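Local coordinates for austinol synthesis protein H (Emericella nidulans FGSC A4, PDB 5X9K), which takes part in the biosynthesis of the fungal meroterpenoids austinol and dehydroaustinol as a homodimeric member of the Trt14 isomerase family, at residues T57-P62 with P68-K73; F90-K95 with Y128-Q133; P105-V110 with M140-F145; S119-F124 with G157-A162. One frame throughout, in Å; residues are numbered along the deposited sequence.

Contact 1 (T57-P62 with P68-K73)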
loop_
_atom_site.group_PDB
_atom_site.type_symbol
_atom_site.label_atom_id
_atom_site.label_comp_id
_atom_site.label_asym_id
_atom_site.label_seq_id
_atom_site.Cartn_x
_atom_site.Cartn_y
_atom_site.Cartn_z
ATOM N N THR A 57 -6.680 -14.569 -6.037
ATOM C CA THR A 57 -6.028 -14.463 -4.736
ATOM C C THR A 57 -6.260 -13.050 -4.217
ATOM O O THR A 57 -5.953 -12.083 -4.918
ATOM C CB THR A 57 -4.525 -14.734 -4.864
ATOM O OG1 THR A 57 -4.300 -16.051 -5.396
ATOM C CG2 THR A 57 -3.831 -14.605 -3.510
ATOM N N LEU A 58 -6.821 -12.924 -3.016
ATOM C CA LEU A 58 -6.900 -11.629 -2.348
ATOM C C LEU A 58 -5.782 -11.547 -1.316
ATOM O O LEU A 58 -5.657 -12.433 -0.469
ATOM C CB LEU A 58 -8.262 -11.419 -1.681
ATOM C CG LEU A 58 -9.442 -11.315 -2.650
ATOM C CD1 LEU A 58 -10.026 -12.680 -2.987
ATOM C CD2 LEU A 58 -10.505 -10.390 -2.121
ATOM N N ARG A 59 -4.957 -10.502 -1.406
ATOM C CA ARG A 59 -3.842 -10.306 -0.485
ATOM C C ARG A 59 -4.080 -9.021 0.290
ATOM O O ARG A 59 -4.322 -7.970 -0.313
ATOM C CB ARG A 59 -2.507 -10.209 -1.221
ATOM C CG ARG A 59 -2.310 -11.215 -2.303
ATOM C CD ARG A 59 -0.983 -10.974 -3.006
ATOM N NE ARG A 59 -0.799 -11.959 -4.059
ATOM C CZ ARG A 59 0.048 -12.979 -4.004
ATOM N NH1 ARG A 59 0.838 -13.155 -2.944
ATOM N NH2 ARG A 59 0.113 -13.817 -5.031
ATOM N N SER A 60 -3.979 -9.087 1.615
ATOM C CA SER A 60 -4.322 -7.947 2.456
ATOM C C SER A 60 -3.165 -7.636 3.393
ATOM O O SER A 60 -2.782 -8.483 4.209
ATOM C CB SER A 60 -5.597 -8.223 3.253
ATOM O OG SER A 60 -6.666 -8.477 2.357
ATOM N N PHE A 61 -2.650 -6.425 3.286
ATOM C CA PHE A 61 -1.496 -5.942 4.044
ATOM C C PHE A 61 -1.849 -4.599 4.672
ATOM O O PHE A 61 -2.839 -3.979 4.294
ATOM C CB PHE A 61 -0.297 -5.821 3.098
ATOM C CG PHE A 61 0.144 -7.133 2.565
ATOM C CD1 PHE A 61 0.795 -8.033 3.400
ATOM C CD2 PHE A 61 -0.139 -7.508 1.257
ATOM C CE1 PHE A 61 1.209 -9.270 2.923
ATOM C CE2 PHE A 61 0.256 -8.751 0.780
ATOM C CZ PHE A 61 0.930 -9.632 1.620
ATOM N N PRO A 62 -1.071 -4.149 5.678
ATOM C CA PRO A 62 0.110 -4.730 6.329
ATOM C C PRO A 62 -0.187 -6.051 7.021
ATOM O O PRO A 62 -1.342 -6.309 7.378
ATOM C CB PRO A 62 0.504 -3.680 7.390
ATOM C CG PRO A 62 -0.285 -2.456 7.087
ATOM C CD PRO A 62 -1.506 -2.900 6.334
ATOM N N PRO A 68 -4.734 -13.688 8.359
ATOM C CA PRO A 68 -4.146 -14.290 7.162
ATOM C C PRO A 68 -3.863 -13.219 6.124
ATOM O O PRO A 68 -4.692 -12.340 5.871
ATOM C CB PRO A 68 -5.227 -15.270 6.690
ATOM C CG PRO A 68 -6.500 -14.651 7.150
ATOM C CD PRO A 68 -6.184 -13.948 8.454
ATOM N N ALA A 69 -2.662 -13.279 5.548
ATOM C CA ALA A 69 -2.336 -12.356 4.467
ATOM C C ALA A 69 -3.167 -12.644 3.228
ATOM O O ALA A 69 -3.500 -11.714 2.474
ATOM C CB ALA A 69 -0.848 -12.428 4.132
ATOM N N LEU A 70 -3.525 -13.908 3.008
ATOM C CA LEU A 70 -4.154 -14.336 1.766
ATOM C C LEU A 70 -5.557 -14.872 2.026
ATOM O O LEU A 70 -5.821 -15.490 3.068
ATOM C CB LEU A 70 -3.289 -15.393 1.066
ATOM C CG LEU A 70 -2.435 -14.901 -0.107
ATOM C CD1 LEU A 70 -1.593 -13.706 0.260
ATOM C CD2 LEU A 70 -1.559 -16.026 -0.643
ATOM N N GLN A 71 -6.459 -14.618 1.076
ATOM C CA GLN A 71 -7.832 -15.090 1.145
ATOM C C GLN A 71 -8.264 -15.559 -0.234
ATOM O O GLN A 71 -7.812 -15.034 -1.257
ATOM C CB GLN A 71 -8.813 -14.008 1.625
ATOM C CG GLN A 71 -8.812 -13.791 3.127
ATOM C CD GLN A 71 -10.002 -12.988 3.591
ATOM O OE1 GLN A 71 -10.458 -12.075 2.898
ATOM N NE2 GLN A 71 -10.522 -13.326 4.768
ATOM N N THR A 72 -9.138 -16.564 -0.246
ATOM C CA THR A 72 -9.789 -16.983 -1.475
ATOM C C THR A 72 -10.969 -16.068 -1.760
ATOM O O THR A 72 -11.447 -15.339 -0.889
ATOM C CB THR A 72 -10.279 -18.429 -1.372
ATOM O OG1 THR A 72 -11.264 -18.520 -0.337
ATOM C CG2 THR A 72 -9.136 -19.355 -1.042
ATOM N N LYS A 73 -11.451 -16.125 -2.998
ATOM C CA LYS A 73 -12.652 -15.376 -3.347
ATOM C C LYS A 73 -13.822 -15.784 -2.455
ATOM O O LYS A 73 -14.593 -14.930 -1.988
ATOM C CB LYS A 73 -12.968 -15.591 -4.827
ATOM C CG LYS A 73 -14.097 -14.754 -5.341
ATOM C CD LYS A 73 -14.366 -15.045 -6.812
ATOM C CE LYS A 73 -15.774 -14.620 -7.186
ATOM N NZ LYS A 73 -16.025 -14.873 -8.622
#
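Leu-58 and Gln-71 form an antiparallel hydrogen-bonded pair. Leu-58 N donates to Gln-71 O at 2.9 Å, and Gln-71 N returns a bond to Leu-58 O at 2.8 Å. Two residues along, Ser-60 N reaches Ala-69 O at 2.8 Å, nearly straight at 161°. Weaker CA-H...O contacts fill in between: Leu-70 CA lies 3.3 Å from Leu-58 O, and Arg-59 CA lies as far from Ala-69 O. These bonds make a short beta hairpin of strands 56-61 and 70-72, placing strand 70-72 at an edge of the sheet; on its other side, strand 56-61 runs parallel to strand 141-148. Among the apolar contacts, Leu-70 lies alongside Arg-59 on one face, its CD1 3.6 Å from Arg-59 CG, while its CG is 3.7 Å from Thr-57 CG2. That methyl stands anti to the backbone N of Thr-57 and also lies above one face of the Arg-59 guanidinium, offset toward its rim; the Arg-59 NE is salt-bridged to Asp-143. The opposite face carries Leu-58, packed on Phe-144 and Ser-76. At the hairpin's turn end, Ala-69 CB touches Phe-61 CE1 at 4.0 Å; the Phe-61 ring also meets His-112 of the second subunit edge-to-face.

Contact 2 (F90-K95 with Y128-Q133)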
loop_
_atom_site.group_PDB
_atom_site.type_symbol
_atom_site.label_atom_id
_atom_site.label_comp_id
_atom_site.label_asym_id
_atom_site.label_seq_id
_atom_site.Cartn_x
_atom_site.Cartn_y
_atom_site.Cartn_z
ATOM N N PHE A 90 -21.107 4.281 -0.022
ATOM C CA PHE A 90 -19.671 4.055 0.026
ATOM C C PHE A 90 -19.138 4.139 -1.390
ATOM O O PHE A 90 -19.825 3.758 -2.334
ATOM C CB PHE A 90 -19.344 2.693 0.646
ATOM C CG PHE A 90 -17.872 2.406 0.744
ATOM C CD1 PHE A 90 -17.115 2.947 1.775
ATOM C CD2 PHE A 90 -17.250 1.589 -0.193
ATOM C CE1 PHE A 90 -15.755 2.689 1.869
ATOM C CE2 PHE A 90 -15.891 1.313 -0.098
ATOM C CZ PHE A 90 -15.145 1.856 0.937
ATOM N N GLN A 91 -17.926 4.658 -1.535
ATOM C CA GLN A 91 -17.345 4.748 -2.864
ATOM C C GLN A 91 -15.834 4.625 -2.760
ATOM O O GLN A 91 -15.236 5.165 -1.832
ATOM C CB GLN A 91 -17.746 6.073 -3.519
ATOM C CG GLN A 91 -17.006 6.402 -4.785
ATOM C CD GLN A 91 -17.345 7.786 -5.293
ATOM O OE1 GLN A 91 -17.195 8.786 -4.577
ATOM N NE2 GLN A 91 -17.813 7.853 -6.534
ATOM N N LEU A 92 -15.232 3.880 -3.689
ATOM C CA LEU A 92 -13.787 3.897 -3.885
ATOM C C LEU A 92 -13.471 4.782 -5.078
ATOM O O LEU A 92 -14.124 4.674 -6.119
ATOM C CB LEU A 92 -13.225 2.503 -4.159
ATOM C CG LEU A 92 -13.318 1.380 -3.138
ATOM C CD1 LEU A 92 -12.582 0.198 -3.735
ATOM C CD2 LEU A 92 -12.717 1.785 -1.794
ATOM N N ARG A 93 -12.458 5.635 -4.934
ATOM C CA ARG A 93 -12.059 6.556 -5.986
ATOM C C ARG A 93 -10.543 6.652 -6.021
ATOM O O ARG A 93 -9.894 6.610 -4.975
ATOM C CB ARG A 93 -12.654 7.956 -5.751
ATOM C CG ARG A 93 -12.446 8.931 -6.913
ATOM C CD ARG A 93 -13.759 9.258 -7.634
ATOM N NE ARG A 93 -14.619 10.139 -6.845
ATOM C CZ ARG A 93 -15.886 10.422 -7.143
ATOM N NH1 ARG A 93 -16.459 9.890 -8.215
ATOM N NH2 ARG A 93 -16.586 11.237 -6.364
ATOM N N VAL A 94 -9.977 6.786 -7.219
ATOM C CA VAL A 94 -8.554 7.086 -7.311
ATOM C C VAL A 94 -8.314 8.493 -6.781
ATOM O O VAL A 94 -9.013 9.442 -7.158
ATOM C CB VAL A 94 -8.074 6.940 -8.759
ATOM C CG1 VAL A 94 -6.631 7.392 -8.899
ATOM C CG2 VAL A 94 -8.242 5.496 -9.203
ATOM N N LYS A 95 -7.334 8.636 -5.896
ATOM C CA LYS A 95 -7.017 9.949 -5.346
ATOM C C LYS A 95 -6.636 10.917 -6.465
ATOM O O LYS A 95 -5.898 10.567 -7.386
ATOM C CB LYS A 95 -5.891 9.817 -4.322
ATOM C CG LYS A 95 -5.722 11.002 -3.386
ATOM C CD LYS A 95 -4.552 10.759 -2.432
ATOM C CE LYS A 95 -4.344 11.918 -1.486
ATOM N NZ LYS A 95 -5.474 12.027 -0.534
ATOM N N TYR A 128 -5.996 3.284 0.479
ATOM C CA TYR A 128 -5.311 2.032 0.194
ATOM C C TYR A 128 -4.375 2.224 -0.987
ATOM O O TYR A 128 -4.515 3.164 -1.770
ATOM C CB TYR A 128 -6.266 0.887 -0.189
ATOM C CG TYR A 128 -7.623 0.852 0.456
ATOM C CD1 TYR A 128 -7.936 -0.126 1.409
ATOM C CD2 TYR A 128 -8.611 1.757 0.088
ATOM C CE1 TYR A 128 -9.191 -0.174 1.979
ATOM C CE2 TYR A 128 -9.853 1.713 0.659
ATOM C CZ TYR A 128 -10.141 0.751 1.594
ATOM O OH TYR A 128 -11.397 0.730 2.146
ATOM N N VAL A 129 -3.439 1.294 -1.129
ATOM C CA VAL A 129 -2.822 1.003 -2.416
ATOM C C VAL A 129 -3.416 -0.315 -2.892
ATOM O O VAL A 129 -3.360 -1.323 -2.178
ATOM C CB VAL A 129 -1.292 0.933 -2.322
ATOM C CG1 VAL A 129 -0.689 0.603 -3.690
ATOM C CG2 VAL A 129 -0.728 2.270 -1.803
ATOM N N TYR A 130 -4.029 -0.298 -4.068
ATOM C CA TYR A 130 -4.463 -1.525 -4.714
ATOM C C TYR A 130 -3.446 -1.880 -5.781
ATOM O O TYR A 130 -3.022 -1.014 -6.551
ATOM C CB TYR A 130 -5.837 -1.361 -5.376
ATOM C CG TYR A 130 -7.047 -1.492 -4.477
ATOM C CD1 TYR A 130 -6.928 -1.594 -3.094
ATOM C CD2 TYR A 130 -8.325 -1.544 -5.033
ATOM C CE1 TYR A 130 -8.063 -1.740 -2.289
ATOM C CE2 TYR A 130 -9.438 -1.670 -4.255
ATOM C CZ TYR A 130 -9.316 -1.772 -2.893
ATOM O OH TYR A 130 -10.454 -1.910 -2.140
ATOM N N ILE A 131 -3.073 -3.151 -5.854
ATOM C CA ILE A 131 -2.361 -3.684 -7.024
ATOM C C ILE A 131 -3.241 -4.770 -7.628
ATOM O O ILE A 131 -3.415 -5.837 -7.029
ATOM C CB ILE A 131 -0.975 -4.235 -6.672
ATOM C CG1 ILE A 131 -0.096 -3.131 -6.078
ATOM C CG2 ILE A 131 -0.320 -4.813 -7.919
ATOM C CD1 ILE A 131 1.247 -3.616 -5.556
ATOM N N LEU A 132 -3.778 -4.515 -8.821
ATOM C CA LEU A 132 -4.735 -5.416 -9.457
ATOM C C LEU A 132 -4.069 -6.079 -10.653
ATOM O O LEU A 132 -3.588 -5.384 -11.557
ATOM C CB LEU A 132 -5.988 -4.659 -9.893
ATOM C CG LEU A 132 -6.643 -3.824 -8.778
ATOM C CD1 LEU A 132 -7.845 -3.057 -9.289
ATOM C CD2 LEU A 132 -7.034 -4.716 -7.619
ATOM N N GLN A 133 -4.036 -7.416 -10.645
ATOM C CA GLN A 133 -3.583 -8.210 -11.787
ATOM C C GLN A 133 -4.807 -8.693 -12.553
ATOM O O GLN A 133 -5.676 -9.353 -11.978
ATOM C CB GLN A 133 -2.748 -9.408 -11.336
ATOM C CG GLN A 133 -2.109 -10.239 -12.478
ATOM C CD GLN A 133 -1.281 -11.403 -11.941
ATOM O OE1 GLN A 133 -0.412 -11.212 -11.103
ATOM N NE2 GLN A 133 -1.575 -12.618 -12.404
#
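Leu-92 reaches across to Tyr-128 and Tyr-130, one methyl for each ring. The contact is made by side chains alone: the axes of strands 90-94 and 128-133 come no closer than 9.9 Å and cross at -79°, with no hydrogen bond between the segments. In the aliphatic-aromatic part, Leu-92 CD2 lies 3.8 Å from Tyr-128 CE2, and Leu-92 CD1 lies 3.7 Å from Tyr-130 CE2. Both methyls approach their rings obliquely, and the leucine side chain crosses each tyrosine at about a right angle. With chi2 at -177°, CD1 continues the extended chain to Tyr-130, while CD2 branches off CG to Tyr-128. The two tyrosines get there differently. Tyr-130 leaves its backbone pointing at strand 90-94, whereas Tyr-128 starts off to the side and its end swings in, with chi1 at an unusual -33°. Polar atoms enter as packing partners: Leu-92 CD1 comes to 3.4 Å from Tyr-130 OH, and Tyr-128 OH sits 4.1 Å from Phe-90 CZ, at the edge of the phenyl ring and near its plane. Phe-90 and Tyr-128 approach from opposite directions, hydroxyl toward ring edge. This is buried apolar packing between non-adjacent strands of one strongly curved sheet, on the face that helix 26-38 covers. Strand 108-119 lies between the two, and its Ile-113 packs against both Leu-92 and Tyr-128. Val-37 of helix 26-38 and Phe-40 just after it close over Leu-92, Phe-40 also touching Tyr-130, while Phe-144 of strand 141-148 meets Tyr-130 edge-to-face.

Contact 3 (P105-V110 with M140-F145)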
loop_
_atom_site.group_PDB
_atom_site.type_symbol
_atom_site.label_atom_id
_atom_site.label_comp_id
_atom_site.label_asym_id
_atom_site.label_seq_id
_atom_site.Cartn_x
_atom_site.Cartn_y
_atom_site.Cartn_z
ATOM N N PRO A 105 3.090 -5.581 -19.425
ATOM C CA PRO A 105 3.462 -7.000 -19.534
ATOM C C PRO A 105 2.852 -7.875 -18.456
ATOM O O PRO A 105 2.343 -8.958 -18.761
ATOM C CB PRO A 105 4.991 -6.960 -19.408
ATOM C CG PRO A 105 5.366 -5.654 -19.950
ATOM C CD PRO A 105 4.274 -4.707 -19.543
ATOM N N ALA A 106 2.909 -7.439 -17.194
ATOM C CA ALA A 106 2.385 -8.217 -16.077
ATOM C C ALA A 106 0.864 -8.150 -15.926
ATOM O O ALA A 106 0.323 -8.858 -15.071
ATOM C CB ALA A 106 3.021 -7.735 -14.773
ATOM N N ARG A 107 0.181 -7.292 -16.679
ATOM C CA ARG A 107 -1.270 -7.095 -16.559
ATOM C C ARG A 107 -1.642 -6.559 -15.175
ATOM O O ARG A 107 -2.625 -6.987 -14.572
ATOM C CB ARG A 107 -2.041 -8.388 -16.863
ATOM C CG ARG A 107 -1.628 -9.040 -18.187
ATOM C CD ARG A 107 -2.569 -10.182 -18.588
ATOM N NE ARG A 107 -2.689 -11.171 -17.533
ATOM C CZ ARG A 107 -1.762 -12.086 -17.266
ATOM N NH1 ARG A 107 -0.662 -12.147 -18.002
ATOM N NH2 ARG A 107 -1.939 -12.944 -16.278
ATOM N N LYS A 108 -0.849 -5.613 -14.669
ATOM C CA LYS A 108 -1.030 -5.079 -13.322
ATOM C C LYS A 108 -1.273 -3.576 -13.358
ATOM O O LYS A 108 -0.619 -2.835 -14.105
ATOM C CB LYS A 108 0.182 -5.403 -12.440
ATOM C CG LYS A 108 0.270 -6.879 -12.071
ATOM C CD LYS A 108 1.422 -7.160 -11.102
ATOM C CE LYS A 108 1.807 -8.634 -11.108
ATOM N NZ LYS A 108 1.770 -9.233 -9.747
ATOM N N VAL A 109 -2.232 -3.136 -12.550
ATOM C CA VAL A 109 -2.571 -1.732 -12.402
ATOM C C VAL A 109 -2.441 -1.394 -10.930
ATOM O O VAL A 109 -3.036 -2.072 -10.083
ATOM C CB VAL A 109 -3.993 -1.424 -12.891
ATOM C CG1 VAL A 109 -4.306 0.029 -12.643
ATOM C CG2 VAL A 109 -4.172 -1.810 -14.396
ATOM N N VAL A 110 -1.674 -0.357 -10.628
ATOM C CA VAL A 110 -1.450 0.088 -9.254
ATOM C C VAL A 110 -2.193 1.399 -9.051
ATOM O O VAL A 110 -2.021 2.343 -9.837
ATOM C CB VAL A 110 0.045 0.260 -8.945
ATOM C CG1 VAL A 110 0.226 0.647 -7.474
ATOM C CG2 VAL A 110 0.786 -1.034 -9.224
ATOM N N MET A 140 -11.232 -9.831 -15.925
ATOM C CA MET A 140 -11.439 -10.031 -14.496
ATOM C C MET A 140 -10.140 -9.852 -13.714
ATOM O O MET A 140 -9.040 -9.980 -14.248
ATOM C CB MET A 140 -12.037 -11.416 -14.228
ATOM C CG MET A 140 -13.549 -11.530 -14.536
ATOM S SD MET A 140 -14.136 -13.125 -14.010
ATOM C CE MET A 140 -13.106 -14.161 -15.044
ATOM N N VAL A 141 -10.285 -9.519 -12.433
ATOM C CA VAL A 141 -9.144 -9.450 -11.528
ATOM C C VAL A 141 -8.819 -10.859 -11.051
ATOM O O VAL A 141 -9.688 -11.558 -10.514
ATOM C CB VAL A 141 -9.450 -8.528 -10.329
ATOM C CG1 VAL A 141 -8.292 -8.561 -9.317
ATOM C CG2 VAL A 141 -9.715 -7.101 -10.790
ATOM N N GLU A 142 -7.567 -11.284 -11.244
ATOM C CA GLU A 142 -7.121 -12.586 -10.757
ATOM C C GLU A 142 -6.129 -12.496 -9.610
ATOM O O GLU A 142 -5.817 -13.522 -9.005
ATOM C CB GLU A 142 -6.503 -13.414 -11.901
ATOM C CG GLU A 142 -5.249 -12.814 -12.523
ATOM C CD GLU A 142 -4.694 -13.655 -13.667
ATOM O OE1 GLU A 142 -5.438 -14.506 -14.217
ATOM O OE2 GLU A 142 -3.512 -13.457 -14.017
ATOM N N ASP A 143 -5.627 -11.309 -9.294
ATOM C CA ASP A 143 -4.881 -11.117 -8.058
ATOM C C ASP A 143 -5.203 -9.723 -7.546
ATOM O O ASP A 143 -5.057 -8.741 -8.274
ATOM C CB ASP A 143 -3.381 -11.313 -8.275
ATOM C CG ASP A 143 -2.626 -11.557 -6.965
ATOM O OD1 ASP A 143 -2.524 -10.622 -6.140
ATOM O OD2 ASP A 143 -2.150 -12.695 -6.752
ATOM N N PHE A 144 -5.691 -9.649 -6.316
ATOM C CA PHE A 144 -6.227 -8.429 -5.709
ATOM C C PHE A 144 -5.375 -8.173 -4.466
ATOM O O PHE A 144 -5.631 -8.743 -3.403
ATOM C CB PHE A 144 -7.721 -8.615 -5.380
ATOM C CG PHE A 144 -8.372 -7.448 -4.675
ATOM C CD1 PHE A 144 -7.767 -6.187 -4.613
ATOM C CD2 PHE A 144 -9.615 -7.613 -4.084
ATOM C CE1 PHE A 144 -8.381 -5.138 -3.955
ATOM C CE2 PHE A 144 -10.248 -6.553 -3.433
ATOM C CZ PHE A 144 -9.624 -5.317 -3.364
ATOM N N PHE A 145 -4.347 -7.334 -4.626
ATOM C CA PHE A 145 -3.493 -6.881 -3.529
ATOM C C PHE A 145 -4.069 -5.581 -2.985
ATOM O O PHE A 145 -4.400 -4.673 -3.754
ATOM C CB PHE A 145 -2.049 -6.687 -4.036
ATOM C CG PHE A 145 -1.112 -5.934 -3.087
ATOM C CD1 PHE A 145 -1.184 -4.550 -2.941
ATOM C CD2 PHE A 145 -0.096 -6.609 -2.428
ATOM C CE1 PHE A 145 -0.276 -3.858 -2.098
ATOM C CE2 PHE A 145 0.804 -5.930 -1.592
ATOM C CZ PHE A 145 0.706 -4.556 -1.429
#
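Arg-107 NH2 and Glu-142 OE2 form a salt bridge, 2.8 Å apart, with an N-H...O angle of 142°. The oxygen lies close to the guanidinium plane, at its edge, but the nitrogen meets the syn side of the carboxylate 29° out of that group's plane. The two flat groups stand 84° apart, a geometry that does not suit a paired, two-bond bridge, and NH2 to OE2 is the one bond between them. Arg-107 gets there by a bend at chi3; Glu-142 places CG between its backbone N and carbonyl carbon and then runs extended. Around this pair, Gln-133 NE2 donates a second hydrogen bond to Glu-142 OE2, while Arg-107 NE is held by the carbonyl of Ile-134. Both charged groups are therefore tied to the end of the intervening strand 122-134. Leu-29 of helix 26-38 packs on Arg-107, and Ser-53 on Glu-142. Each partner also belongs to a bulge: Arg-107 and Lys-108 face Asp-103 in a G1 beta bulge, and Glu-142 and Asp-143 face Gln-133 in a classic beta bulge. The bridge thus joins two bulges at one end of the mixed sheet, across its antiparallel strands 108-119, 122-134 and 141-148.

Contact 4 (S119-F124 with G157-A162)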
loop_
_atom_site.group_PDB
_atom_site.type_symbol
_atom_site.label_atom_id
_atom_site.label_comp_id
_atom_site.label_asym_id
_atom_site.label_seq_id
_atom_site.Cartn_x
_atom_site.Cartn_y
_atom_site.Cartn_z
ATOM N N SER A 119 -21.548 5.439 7.330
ATOM C CA SER A 119 -21.790 4.123 7.890
ATOM C C SER A 119 -22.655 4.218 9.136
ATOM O O SER A 119 -22.904 5.295 9.682
ATOM C CB SER A 119 -20.474 3.405 8.231
ATOM O OG SER A 119 -20.011 3.809 9.497
ATOM N N LEU A 120 -23.096 3.039 9.568
ATOM C CA LEU A 120 -23.829 2.814 10.802
ATOM C C LEU A 120 -23.248 3.600 11.974
ATOM O O LEU A 120 -23.994 4.087 12.831
ATOM C CB LEU A 120 -23.815 1.315 11.102
ATOM C CG LEU A 120 -24.803 0.694 12.072
ATOM C CD1 LEU A 120 -26.211 1.169 11.765
ATOM C CD2 LEU A 120 -24.706 -0.816 11.938
ATOM N N VAL A 121 -21.919 3.724 12.022
ATOM C CA VAL A 121 -21.239 4.372 13.141
ATOM C C VAL A 121 -20.565 5.649 12.661
ATOM O O VAL A 121 -19.534 6.064 13.202
ATOM C CB VAL A 121 -20.222 3.425 13.811
ATOM C CG1 VAL A 121 -20.929 2.234 14.416
ATOM C CG2 VAL A 121 -19.174 2.958 12.810
ATOM N N GLY A 122 -21.141 6.289 11.657
ATOM C CA GLY A 122 -20.683 7.594 11.247
ATOM C C GLY A 122 -19.783 7.553 10.031
ATOM O O GLY A 122 -19.718 6.570 9.294
ATOM N N ARG A 123 -19.073 8.663 9.832
ATOM C CA ARG A 123 -18.255 8.845 8.640
ATOM C C ARG A 123 -17.051 7.904 8.651
ATOM O O ARG A 123 -16.376 7.739 9.673
ATOM C CB ARG A 123 -17.786 10.299 8.565
ATOM C CG ARG A 123 -17.151 10.698 7.269
ATOM C CD ARG A 123 -18.192 10.776 6.167
ATOM N NE ARG A 123 -17.552 11.137 4.913
ATOM C CZ ARG A 123 -18.088 10.955 3.715
ATOM N NH1 ARG A 123 -19.286 10.395 3.590
ATOM N NH2 ARG A 123 -17.403 11.315 2.643
ATOM N N PHE A 124 -16.787 7.280 7.504
ATOM C CA PHE A 124 -15.593 6.464 7.305
ATOM C C PHE A 124 -14.843 7.025 6.111
ATOM O O PHE A 124 -15.423 7.186 5.033
ATOM C CB PHE A 124 -15.948 4.996 7.072
ATOM C CG PHE A 124 -14.750 4.089 6.938
ATOM C CD1 PHE A 124 -13.768 4.064 7.919
ATOM C CD2 PHE A 124 -14.626 3.240 5.844
ATOM C CE1 PHE A 124 -12.683 3.217 7.799
ATOM C CE2 PHE A 124 -13.552 2.396 5.710
ATOM C CZ PHE A 124 -12.572 2.375 6.683
ATOM N N GLY A 157 -13.370 -0.331 12.739
ATOM C CA GLY A 157 -13.727 -1.665 13.189
ATOM C C GLY A 157 -14.061 -1.702 14.668
ATOM O O GLY A 157 -14.966 -2.425 15.097
ATOM N N LYS A 158 -13.340 -0.912 15.462
ATOM C CA LYS A 158 -13.633 -0.835 16.888
ATOM C C LYS A 158 -14.994 -0.191 17.137
ATOM O O LYS A 158 -15.747 -0.640 18.008
ATOM C CB LYS A 158 -12.539 -0.058 17.606
ATOM C CG LYS A 158 -11.188 -0.764 17.690
ATOM C CD LYS A 158 -10.374 -0.216 18.867
ATOM C CE LYS A 158 -8.865 -0.420 18.697
ATOM N NZ LYS A 158 -8.407 -1.828 18.905
ATOM N N LYS A 159 -15.319 0.871 16.393
ATOM C CA LYS A 159 -16.632 1.492 16.528
ATOM C C LYS A 159 -17.748 0.511 16.189
ATOM O O LYS A 159 -18.770 0.462 16.887
ATOM C CB LYS A 159 -16.718 2.743 15.655
ATOM C CG LYS A 159 -15.766 3.864 16.073
ATOM C CD LYS A 159 -15.904 5.102 15.196
ATOM C CE LYS A 159 -17.299 5.702 15.265
ATOM N NZ LYS A 159 -17.690 6.064 16.658
ATOM N N ILE A 160 -17.570 -0.285 15.125
ATOM C CA ILE A 160 -18.572 -1.293 14.767
ATOM C C ILE A 160 -18.755 -2.299 15.897
ATOM O O ILE A 160 -19.881 -2.702 16.214
ATOM C CB ILE A 160 -18.190 -1.994 13.449
ATOM C CG1 ILE A 160 -18.336 -1.033 12.268
ATOM C CG2 ILE A 160 -19.055 -3.218 13.218
ATOM C CD1 ILE A 160 -19.773 -0.594 12.011
ATOM N N GLU A 161 -17.658 -2.714 16.529
ATOM C CA GLU A 161 -17.766 -3.643 17.656
ATOM C C GLU A 161 -18.457 -3.001 18.854
ATOM O O GLU A 161 -19.319 -3.625 19.488
ATOM C CB GLU A 161 -16.379 -4.151 18.063
ATOM C CG GLU A 161 -15.799 -5.215 17.140
ATOM C CD GLU A 161 -16.346 -6.603 17.427
ATOM O OE1 GLU A 161 -17.045 -6.767 18.449
ATOM O OE2 GLU A 161 -16.073 -7.531 16.631
ATOM N N ALA A 162 -18.071 -1.772 19.206
ATOM C CA ALA A 162 -18.725 -1.098 20.322
ATOM C C ALA A 162 -20.208 -0.872 20.043
ATOM O O ALA A 162 -21.038 -0.932 20.963
ATOM C CB ALA A 162 -18.024 0.232 20.616
#
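Val-121 and Lys-159 bring their CA atoms to 6.4 Å where the type I turn from Ser-119 to Gly-122 abuts residues 157-162 of helix 150-167. Val-121 makes the side-chain contacts with residues 157-162. Its CG2 lies 3.7 Å from Ile-160 CD1 and 3.8 Å from Lys-159 CB; CG1 comes to 3.7 Å from Lys-159 O. The valine crosses the isoleucine at about a right angle and slides past the lysine, which points the opposite way. Lys-159 leaves the helix extended, then folds back at chi3 (61°) and chi4 (58°), bringing CE to 3.1 Å from Val-121 O without a hydrogen bond from NZ. Inside the turn, Ser-119 OG accepts from Val-121 N in an ST turn and donates to Gly-122 O at 2.8 Å; it also accepts from NE1 of Trp-156, one residue earlier in that helix, so three bonds fix the hydroxyl and tie turn to helix. Gly-122 O takes a second bond from Ser-119 N. Phe-86, at the end of helix 73-86, packs on both Leu-120 and Ile-160. The turn is the tight two-residue link of a beta hairpin between strands 108-119 and 122-134, docked on the C-terminal helix 150-167.

Overall arrangement
From the N terminus, contact 1 comes first and closes a short loop, the 56-61/70-72 hairpin, before any other contact opens. Contacts 2, 3 and 4 then interlock: each opens before the previous one closes, so their segments alternate along the chain and none nests inside another. Contact 2 joins strand 87-94 to strand 122-134 across the sheet's curvature, contact 3 ties the ends of strands 108-119 and 141-148, and contact 4 brings the far hairpin turn to helix 150-167. Contacts 3 and 4 lie on opposite sides of the chain's centre, their centres about 31 Å apart. Strand 141-148 adjoins strand 56-61, linking contact 3 to contact 1; contacts 1, 2 and 3 also touch the second subunit.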